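Local coordinates for putative glycoside hydrolase (Bacteroides ovatus, PDB 4ONZ), which is a putative glycoside hydrolase with a five-bladed beta-propeller fold, at residues Ala106-Lys111 with Trp157-Leu162; Leu146-Ser151 with Asn216-Tyr221. All coordinates share one frame; numbering follows the deposited sequence. Where two conformers were deposited one is given.

Interaction 1: Ala106-Lys111 with Trp157-Leu162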
loop_
_atom_site.group_PDB
_atom_site.type_symbol
_atom_site.label_atom_id
_atom_site.label_comp_id
_atom_site.label_asym_id
_atom_site.label_seq_id
_atom_site.Cartn_x
_atom_site.Cartn_y
_atom_site.Cartn_z
ATOM N N ALA A 106 0.834 -10.220 -18.676
ATOM C CA ALA A 106 -0.005 -10.704 -19.765
ATOM C C ALA A 106 0.576 -10.388 -21.140
ATOM O O ALA A 106 1.676 -9.849 -21.253
ATOM C CB ALA A 106 -1.402 -10.101 -19.623
ATOM N N GLU A 107 -0.156 -10.777 -22.184
ATOM C CA GLU A 107 0.251 -10.517 -23.556
ATOM C C GLU A 107 -0.191 -9.105 -23.906
ATOM O O GLU A 107 -1.194 -8.897 -24.583
ATOM C CB GLU A 107 -0.331 -11.571 -24.504
ATOM C CG GLU A 107 0.339 -12.924 -24.295
ATOM C CD GLU A 107 -0.105 -13.994 -25.278
ATOM O OE1 GLU A 107 -1.299 -14.030 -25.643
ATOM O OE2 GLU A 107 0.746 -14.821 -25.673
ATOM N N ASP A 108 0.578 -8.141 -23.416
ATOM C CA ASP A 108 0.270 -6.730 -23.579
ATOM C C ASP A 108 1.552 -5.963 -23.888
ATOM O O ASP A 108 2.599 -6.574 -24.121
ATOM C CB ASP A 108 -0.422 -6.213 -22.302
ATOM C CG ASP A 108 0.435 -6.372 -21.048
ATOM O OD1 ASP A 108 1.688 -6.380 -21.159
ATOM O OD2 ASP A 108 -0.154 -6.458 -19.935
ATOM N N ASN A 109 1.484 -4.634 -23.855
ATOM C CA ASN A 109 2.646 -3.793 -24.175
ATOM C C ASN A 109 3.470 -3.359 -22.969
ATOM O O ASN A 109 4.156 -2.347 -23.027
ATOM C CB ASN A 109 2.175 -2.567 -24.972
ATOM C CG ASN A 109 1.553 -2.950 -26.305
ATOM O OD1 ASN A 109 1.824 -4.026 -26.845
ATOM N ND2 ASN A 109 0.721 -2.066 -26.850
ATOM N N PHE A 110 3.419 -4.138 -21.888
ATOM C CA PHE A 110 4.140 -3.811 -20.658
ATOM C C PHE A 110 5.006 -4.978 -20.178
ATOM O O PHE A 110 5.360 -5.065 -19.000
ATOM C CB PHE A 110 3.115 -3.395 -19.590
ATOM C CG PHE A 110 2.225 -2.280 -20.041
ATOM C CD1 PHE A 110 2.668 -0.969 -19.996
ATOM C CD2 PHE A 110 0.971 -2.545 -20.577
ATOM C CE1 PHE A 110 1.861 0.068 -20.445
ATOM C CE2 PHE A 110 0.159 -1.515 -21.027
ATOM C CZ PHE A 110 0.607 -0.206 -20.958
ATOM N N LYS A 111 5.387 -5.849 -21.108
ATOM C CA LYS A 111 6.180 -7.024 -20.764
ATOM C C LYS A 111 7.560 -6.632 -20.251
ATOM O O LYS A 111 8.123 -7.306 -19.397
ATOM C CB LYS A 111 6.313 -7.970 -21.969
ATOM C CG LYS A 111 4.987 -8.451 -22.535
ATOM C CD LYS A 111 5.197 -9.557 -23.554
ATOM C CE LYS A 111 3.931 -9.879 -24.309
ATOM N NZ LYS A 111 3.593 -8.814 -25.288
ATOM N N TRP A 157 -8.590 -4.399 -14.932
ATOM C CA TRP A 157 -7.559 -3.355 -14.773
ATOM C C TRP A 157 -6.840 -3.062 -16.068
ATOM O O TRP A 157 -6.498 -3.980 -16.802
ATOM C CB TRP A 157 -6.532 -3.761 -13.696
ATOM C CG TRP A 157 -7.167 -3.785 -12.353
ATOM C CD1 TRP A 157 -7.806 -4.829 -11.770
ATOM C CD2 TRP A 157 -7.285 -2.683 -11.451
ATOM N NE1 TRP A 157 -8.321 -4.450 -10.550
ATOM C CE2 TRP A 157 -8.001 -3.137 -10.327
ATOM C CE3 TRP A 157 -6.846 -1.354 -11.483
ATOM C CZ2 TRP A 157 -8.312 -2.307 -9.254
ATOM C CZ3 TRP A 157 -7.144 -0.527 -10.408
ATOM C CH2 TRP A 157 -7.862 -1.006 -9.307
ATOM N N THR A 158 -6.612 -1.780 -16.339
ATOM C CA THR A 158 -5.886 -1.342 -17.522
ATOM C C THR A 158 -4.535 -0.795 -17.060
ATOM O O THR A 158 -4.501 0.117 -16.248
ATOM C CB THR A 158 -6.659 -0.223 -18.257
ATOM O OG1 THR A 158 -7.959 -0.700 -18.609
ATOM C CG2 THR A 158 -5.928 0.229 -19.516
ATOM N N LYS A 159 -3.431 -1.370 -17.542
ATOM C CA LYS A 159 -2.090 -0.883 -17.172
ATOM C C LYS A 159 -1.839 0.396 -17.943
ATOM O O LYS A 159 -2.291 0.527 -19.070
ATOM C CB LYS A 159 -1.002 -1.909 -17.516
ATOM C CG LYS A 159 -1.113 -3.215 -16.735
ATOM C CD LYS A 159 -0.119 -4.256 -17.213
ATOM C CE LYS A 159 -0.392 -5.626 -16.604
ATOM N NZ LYS A 159 0.519 -6.671 -17.137
ATOM N N HIS A 160 -1.149 1.345 -17.333
ATOM C CA HIS A 160 -0.792 2.588 -18.013
ATOM C C HIS A 160 0.717 2.829 -18.044
ATOM O O HIS A 160 1.169 3.853 -18.539
ATOM C CB HIS A 160 -1.516 3.766 -17.383
ATOM C CG HIS A 160 -2.988 3.731 -17.597
ATOM N ND1 HIS A 160 -3.582 4.185 -18.756
ATOM C CD2 HIS A 160 -3.992 3.290 -16.806
ATOM C CE1 HIS A 160 -4.887 4.010 -18.675
ATOM N NE2 HIS A 160 -5.161 3.474 -17.500
ATOM N N GLY A 161 1.486 1.864 -17.552
ATOM C CA GLY A 161 2.939 1.944 -17.579
ATOM C C GLY A 161 3.521 2.471 -16.284
ATOM O O GLY A 161 2.862 2.475 -15.255
ATOM N N LEU A 162 4.765 2.924 -16.338
ATOM C CA LEU A 162 5.444 3.395 -15.125
ATOM C C LEU A 162 4.999 4.785 -14.709
ATOM O O LEU A 162 4.804 5.653 -15.545
ATOM C CB LEU A 162 6.959 3.392 -15.332
ATOM C CG LEU A 162 7.526 2.033 -15.727
ATOM C CD1 LEU A 162 9.030 2.144 -15.886
ATOM C CD2 LEU A 162 7.153 0.972 -14.697
#
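On the edge strand 158-162 of a four-stranded antiparallel propeller blade, K159 meets D108 and F110 of the loop leading into helix 111-114. Its chain is extended beyond CG and crosses the D108 side chain at about a right angle. K159 NZ forms a salt bridge to D108 OD2 at 2.9 Å. D108 OD2 accepts it through its syn lone pair, on the side of OD1. NZ has a second acid, D114, and also donates to the carbonyl O of F104, so several acceptors fix its position. D108 also makes an Asx turn. Its OD1 accepts from the backbone N of F110 at 2.9 Å, met from above the carboxylate plane. F110 is the N-cap residue of the helix. With CG beside the backbone N (chi1 -55°), its ring reaches the strand. K159 CB lies over one ring face, 3.9 Å from the F110 centroid and 22° off the normal, a CH-pi contact displaced toward the rim. The far end of the ring meets backbone. F110 CZ is 3.5 Å from K159 O, and F110 CE1 is 3.4 Å from G161 N, which approaches obliquely. Within the loop, K111 NZ donates to D108 O at 2.7 Å.

Interaction 2: Leu146-Ser151 with Asn216-Tyr221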
loop_
_atom_site.group_PDB
_atom_site.type_symbol
_atom_site.label_atom_id
_atom_site.label_comp_id
_atom_site.label_asym_id
_atom_site.label_seq_id
_atom_site.Cartn_x
_atom_site.Cartn_y
_atom_site.Cartn_z
ATOM N N LEU A 146 7.637 1.673 -9.778
ATOM C CA LEU A 146 6.269 2.076 -9.514
ATOM C C LEU A 146 5.482 2.199 -10.828
ATOM O O LEU A 146 5.919 2.885 -11.767
ATOM C CB LEU A 146 6.272 3.385 -8.732
ATOM C CG LEU A 146 4.966 3.848 -8.103
ATOM C CD1 LEU A 146 4.397 2.813 -7.139
ATOM C CD2 LEU A 146 5.214 5.162 -7.382
ATOM N N ALA A 147 4.340 1.516 -10.869
ATOM C CA ALA A 147 3.479 1.482 -12.036
ATOM C C ALA A 147 2.055 1.830 -11.662
ATOM O O ALA A 147 1.658 1.772 -10.483
ATOM C CB ALA A 147 3.548 0.112 -12.691
ATOM N N VAL A 148 1.277 2.177 -12.687
ATOM C CA VAL A 148 -0.100 2.592 -12.510
ATOM C C VAL A 148 -1.053 1.756 -13.350
ATOM O O VAL A 148 -0.788 1.529 -14.531
ATOM C CB VAL A 148 -0.295 4.059 -12.969
ATOM C CG1 VAL A 148 -1.743 4.500 -12.769
ATOM C CG2 VAL A 148 0.657 4.995 -12.238
ATOM N N ALA A 149 -2.168 1.344 -12.739
ATOM C CA ALA A 149 -3.266 0.666 -13.434
ATOM C C ALA A 149 -4.564 1.338 -13.000
ATOM O O ALA A 149 -4.633 1.891 -11.902
ATOM C CB ALA A 149 -3.319 -0.826 -13.093
ATOM N N THR A 150 -5.572 1.338 -13.866
ATOM C CA THR A 150 -6.871 1.909 -13.517
ATOM C C THR A 150 -7.978 0.899 -13.782
ATOM O O THR A 150 -7.814 -0.061 -14.544
ATOM C CB THR A 150 -7.188 3.222 -14.279
ATOM O OG1 THR A 150 -7.176 2.988 -15.693
ATOM C CG2 THR A 150 -6.170 4.317 -13.941
ATOM N N SER A 151 -9.100 1.120 -13.117
ATOM C CA SER A 151 -10.268 0.281 -13.265
ATOM C C SER A 151 -11.502 1.013 -12.782
ATOM O O SER A 151 -11.420 1.912 -11.949
ATOM C CB SER A 151 -10.108 -1.003 -12.450
ATOM O OG SER A 151 -11.221 -1.860 -12.643
ATOM N N ASN A 216 -2.947 14.014 -14.141
ATOM C CA ASN A 216 -3.868 12.975 -14.593
ATOM C C ASN A 216 -3.876 11.639 -13.834
ATOM O O ASN A 216 -4.542 10.697 -14.255
ATOM C CB ASN A 216 -3.569 12.702 -16.074
ATOM C CG ASN A 216 -2.162 12.173 -16.299
ATOM O OD1 ASN A 216 -1.461 11.821 -15.353
ATOM N ND2 ASN A 216 -1.742 12.117 -17.550
ATOM N N LEU A 217 -3.139 11.558 -12.728
ATOM C CA LEU A 217 -3.030 10.334 -11.914
ATOM C C LEU A 217 -2.247 9.185 -12.571
ATOM O O LEU A 217 -2.059 8.140 -11.949
ATOM C CB LEU A 217 -4.416 9.859 -11.445
ATOM C CG LEU A 217 -5.154 10.812 -10.490
ATOM C CD1 LEU A 217 -6.657 10.566 -10.462
ATOM C CD2 LEU A 217 -4.586 10.728 -9.080
ATOM N N ILE A 218 -1.747 9.398 -13.788
ATOM C CA ILE A 218 -1.023 8.380 -14.551
ATOM C C ILE A 218 0.461 8.738 -14.667
ATOM O O ILE A 218 1.338 7.908 -14.403
ATOM C CB ILE A 218 -1.621 8.238 -15.971
ATOM C CG1 ILE A 218 -3.140 8.002 -15.913
ATOM C CG2 ILE A 218 -0.945 7.120 -16.744
ATOM C CD1 ILE A 218 -3.563 6.794 -15.113
ATOM N N ASP A 219 0.738 9.968 -15.088
ATOM C CA ASP A 219 2.110 10.448 -15.229
ATOM C C ASP A 219 2.450 11.267 -13.981
ATOM O O ASP A 219 1.849 12.306 -13.733
ATOM C CB ASP A 219 2.252 11.294 -16.496
ATOM C CG ASP A 219 1.930 10.508 -17.755
ATOM O OD1 ASP A 219 2.594 9.479 -18.020
ATOM O OD2 ASP A 219 1.011 10.922 -18.485
ATOM N N TRP A 220 3.406 10.778 -13.196
ATOM C CA TRP A 220 3.785 11.417 -11.947
ATOM C C TRP A 220 5.152 12.075 -12.038
ATOM O O TRP A 220 6.073 11.549 -12.686
ATOM C CB TRP A 220 3.755 10.393 -10.803
ATOM C CG TRP A 220 2.369 9.925 -10.473
ATOM C CD1 TRP A 220 1.696 8.901 -11.056
ATOM C CD2 TRP A 220 1.476 10.495 -9.508
ATOM N NE1 TRP A 220 0.450 8.775 -10.494
ATOM C CE2 TRP A 220 0.290 9.746 -9.543
ATOM C CE3 TRP A 220 1.573 11.565 -8.607
ATOM C CZ2 TRP A 220 -0.805 10.031 -8.725
ATOM C CZ3 TRP A 220 0.490 11.846 -7.787
ATOM C CH2 TRP A 220 -0.681 11.073 -7.842
ATOM N N TYR A 221 5.276 13.202 -11.340
ATOM C CA TYR A 221 6.474 14.042 -11.345
ATOM C C TYR A 221 7.082 14.107 -9.948
ATOM O O TYR A 221 6.551 14.799 -9.086
ATOM C CB TYR A 221 6.104 15.448 -11.853
ATOM C CG TYR A 221 5.758 15.427 -13.325
ATOM C CD1 TYR A 221 4.541 14.925 -13.760
ATOM C CD2 TYR A 221 6.669 15.863 -14.282
ATOM C CE1 TYR A 221 4.233 14.865 -15.108
ATOM C CE2 TYR A 221 6.369 15.814 -15.631
ATOM C CZ TYR A 221 5.145 15.320 -16.038
ATOM O OH TYR A 221 4.828 15.256 -17.377
#
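V148 and T150, on one face of strand 144-151, pack against the I218 side chain in the loop that follows strand 210-214. The tight part is apolar. V148 CG1 and T150 CG2 each lie 3.8 Å from I218 CD1, so the isoleucine tip serves both residues. The I218 side chain crosses both at about a right angle. V148 also rests on loop backbone. With CG1 anti to the backbone N (chi1 -179°) and CG2 beside it, the two methyls divide that backbone: V148 CG1 is 3.7 Å from L217 O, and V148 CG2 is 3.7 Å from I218 O. The looser part is at W220. There V148 CG2 sits near the ring plane at the indole edge, 4.2 Å from W220 NE1. That N-H makes a weak bond to L217 O, with an angle of 133°, inside the loop. The more solvent-facing side belongs to N216 and D219, which do not touch the strand. N216 OD1 accepts from the backbone N of both I218 and D219, an Asx turn and an Asx motif. N216 ND2 donates to D219 OD2 at 3.1 Å, with the acceptor almost in the amide plane. These bonds hold the curve of the loop that presents I218. Strand 144-151 runs between strands 132-139 and 158-162 of its sheet, and V148 also touches L135. On the loop side, W220 packs on Y200 and M202 of strand 200-204 and on A212 of strand 210-214.

In the fold
Along the chain, segment 106-111 comes first, then 146-151, 157-162 and 216-221. Interaction 1 closes a loop of 45 intervening residues, which holds the rest of helix 111-114 and three strands of one four-stranded antiparallel sheet. Interaction 2 starts inside that loop and ends beyond it, so the two contacts cross rather than nest. The centres of interactions 1 and 2 are about 12 Å apart. They meet through neighbouring strands 144-151 and 158-162, where H160 NE2 and T150 OG1 form a probable hydrogen bond. Together they flank this propeller sheet. Interaction 1 ties its edge strand to the loop after strand 96-97. Interaction 2 ties the inner strand 144-151 to the loop between strands 210-214 and 221-222 of the mixed sheet.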